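Local coordinates for protein MJ fibrillarin homologue (Methanocaldococcus jannaschii, PDB 1FBN) that probably methylates ribose 2'-hydroxyls of rRNA and tRNA at sites chosen by a guide RNA, using S-adenosyl-L-methionine as methyl donor, at residues E191-Q196 with D219-V224. Residues are numbered along the deposited sequence; the frame is centred on the assembly and turned at random.
Sequences EIFKEQ and DHVMFV
Over the centre of one face of the Phe-193 ring sits a methyl group of Val-221: CG2 lies 3.5 Å from the ring centroid and 14° off the normal, a well-formed CH-pi contact. At the ring's edge, CZ comes within 3.3 Å of the backbone O of Asp-219. Within the strand, Val-221 CG1 lies over one face of the Phe-223 ring, offset toward the rim. Phe-223 CE2 approaches Phe-193 CD1 obliquely at 4.0 Å, while Phe-223 CZ lies 3.8 Å from the backbone O of Phe-193. With CG2 anti to its carbonyl carbon and CG1 anti to its N (chi1 171°), Val-221 can offer one methyl to each ring. Replacing Phe-193 with an alanine would probably leave Val-221 CG2 without its aromatic cover and open a gap beside Phe-223 CE2. Helix 189-203 packs on strand 220-227 of the Rossmann-like methyltransferase sheet, the axes of 191-196 and 220-224 running 21° from parallel, and Ile-178 of adjacent strand 172-179 touches both phenylalanines. The His-220 side chain, starting away from the helix, lies about 6 Å from that of Asp-150, a predicted cofactor-binding residue. Shape and dispersion hold the contact, the slightly positive CZ-H edge probably meeting the Asp-219 carbonyl favourably.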
loop_
_atom_site.group_PDB
_atom_site.type_symbol
_atom_site.label_atom_id
_atom_site.label_comp_id
_atom_site.label_asym_id
_atom_site.label_seq_id
_atom_site.Cartn_x
_atom_site.Cartn_y
_atom_site.Cartn_z
ATOM N N GLU A 191 -11.340 19.594 6.613
ATOM C CA GLU A 191 -11.158 20.567 5.540
ATOM C C GLU A 191 -9.902 20.264 4.724
ATOM O O GLU A 191 -9.878 20.479 3.513
ATOM C CB GLU A 191 -11.094 21.988 6.104
ATOM C CG GLU A 191 -12.394 22.459 6.758
ATOM C CD GLU A 191 -13.610 22.324 5.842
ATOM O OE1 GLU A 191 -13.726 23.106 4.873
ATOM O OE2 GLU A 191 -14.451 21.429 6.090
ATOM N N ILE A 192 -8.867 19.763 5.395
ATOM C CA ILE A 192 -7.608 19.408 4.740
ATOM C C ILE A 192 -7.853 18.258 3.760
ATOM O O ILE A 192 -7.406 18.306 2.617
ATOM C CB ILE A 192 -6.535 18.977 5.775
ATOM C CG1 ILE A 192 -6.180 20.154 6.689
ATOM C CG2 ILE A 192 -5.288 18.448 5.074
ATOM C CD1 ILE A 192 -5.336 19.773 7.889
ATOM N N PHE A 193 -8.586 17.241 4.205
ATOM C CA PHE A 193 -8.884 16.090 3.361
ATOM C C PHE A 193 -9.722 16.491 2.156
ATOM O O PHE A 193 -9.508 15.988 1.053
ATOM C CB PHE A 193 -9.585 14.990 4.164
ATOM C CG PHE A 193 -8.680 14.283 5.138
ATOM C CD1 PHE A 193 -7.431 13.814 4.731
ATOM C CD2 PHE A 193 -9.069 14.091 6.460
ATOM C CE1 PHE A 193 -6.582 13.162 5.628
ATOM C CE2 PHE A 193 -8.227 13.439 7.367
ATOM C CZ PHE A 193 -6.981 12.976 6.949
ATOM N N LYS A 194 -10.654 17.417 2.372
ATOM C CA LYS A 194 -11.521 17.914 1.308
ATOM C C LYS A 194 -10.680 18.583 0.223
ATOM O O LYS A 194 -10.852 18.309 -0.965
ATOM C CB LYS A 194 -12.535 18.906 1.881
ATOM C CG LYS A 194 -13.451 19.541 0.851
ATOM C CD LYS A 194 -14.454 20.481 1.513
ATOM C CE LYS A 194 -15.388 21.123 0.489
ATOM N NZ LYS A 194 -14.670 22.042 -0.437
ATOM N N GLU A 195 -9.747 19.434 0.645
ATOM C CA GLU A 195 -8.863 20.144 -0.274
ATOM C C GLU A 195 -7.916 19.195 -1.004
ATOM O O GLU A 195 -7.617 19.401 -2.177
ATOM C CB GLU A 195 -8.077 21.223 0.474
ATOM C CG GLU A 195 -8.963 22.334 1.035
ATOM C CD GLU A 195 -8.218 23.330 1.914
ATOM O OE1 GLU A 195 -7.047 23.083 2.270
ATOM O OE2 GLU A 195 -8.818 24.369 2.256
ATOM N N GLN A 196 -7.445 18.161 -0.310
ATOM C CA GLN A 196 -6.555 17.174 -0.917
ATOM C C GLN A 196 -7.300 16.393 -1.989
ATOM O O GLN A 196 -6.761 16.138 -3.062
ATOM C CB GLN A 196 -5.993 16.219 0.139
ATOM C CG GLN A 196 -4.953 16.853 1.033
ATOM C CD GLN A 196 -3.770 17.390 0.249
ATOM O OE1 GLN A 196 -3.013 16.627 -0.352
ATOM N NE2 GLN A 196 -3.603 18.707 0.251
ATOM N N ASP A 219 -6.265 10.839 12.235
ATOM C CA ASP A 219 -6.326 11.839 11.171
ATOM C C ASP A 219 -5.570 11.416 9.909
ATOM O O ASP A 219 -4.800 12.188 9.329
ATOM C CB ASP A 219 -5.877 13.217 11.674
ATOM C CG ASP A 219 -6.868 13.827 12.655
ATOM O OD1 ASP A 219 -8.087 13.757 12.394
ATOM O OD2 ASP A 219 -6.427 14.373 13.690
ATOM N N HIS A 220 -5.804 10.163 9.516
ATOM C CA HIS A 220 -5.225 9.550 8.323
ATOM C C HIS A 220 -6.382 8.991 7.500
ATOM O O HIS A 220 -7.284 8.348 8.048
ATOM C CB HIS A 220 -4.309 8.377 8.687
ATOM C CG HIS A 220 -2.904 8.765 9.017
ATOM N ND1 HIS A 220 -2.563 9.426 10.178
ATOM C CD2 HIS A 220 -1.742 8.535 8.361
ATOM C CE1 HIS A 220 -1.252 9.581 10.224
ATOM N NE2 HIS A 220 -0.731 9.051 9.133
ATOM N N VAL A 221 -6.349 9.229 6.192
ATOM C CA VAL A 221 -7.384 8.731 5.283
ATOM C C VAL A 221 -6.745 8.130 4.037
ATOM O O VAL A 221 -5.844 8.726 3.449
ATOM C CB VAL A 221 -8.356 9.856 4.835
ATOM C CG1 VAL A 221 -9.274 9.357 3.734
ATOM C CG2 VAL A 221 -9.182 10.342 6.012
HETATM N N MSE A 222 -7.189 6.931 3.665
HETATM C CA MSE A 222 -6.688 6.254 2.473
HETATM C C MSE A 222 -7.598 6.617 1.297
HETATM O O MSE A 222 -8.804 6.369 1.330
HETATM C CB MSE A 222 -6.678 4.729 2.679
HETATM C CG MSE A 222 -6.194 3.898 1.483
HETATM SE SE MSE A 222 -4.418 4.019 1.124
HETATM C CE MSE A 222 -3.794 2.798 2.217
ATOM N N PHE A 223 -7.026 7.262 0.289
ATOM C CA PHE A 223 -7.772 7.631 -0.907
ATOM C C PHE A 223 -7.415 6.663 -2.031
ATOM O O PHE A 223 -6.270 6.213 -2.139
ATOM C CB PHE A 223 -7.426 9.059 -1.362
ATOM C CG PHE A 223 -8.004 10.142 -0.493
ATOM C CD1 PHE A 223 -9.297 10.614 -0.715
ATOM C CD2 PHE A 223 -7.251 10.705 0.534
ATOM C CE1 PHE A 223 -9.833 11.634 0.073
ATOM C CE2 PHE A 223 -7.778 11.725 1.329
ATOM C CZ PHE A 223 -9.071 12.190 1.097
ATOM N N VAL A 224 -8.416 6.304 -2.829
ATOM C CA VAL A 224 -8.215 5.429 -3.975
ATOM C C VAL A 224 -8.894 6.116 -5.155
ATOM O O VAL A 224 -10.040 6.561 -5.051
ATOM C CB VAL A 224 -8.828 4.027 -3.767
ATOM C CG1 VAL A 224 -8.617 3.178 -5.012
ATOM C CG2 VAL A 224 -8.200 3.338 -2.557
#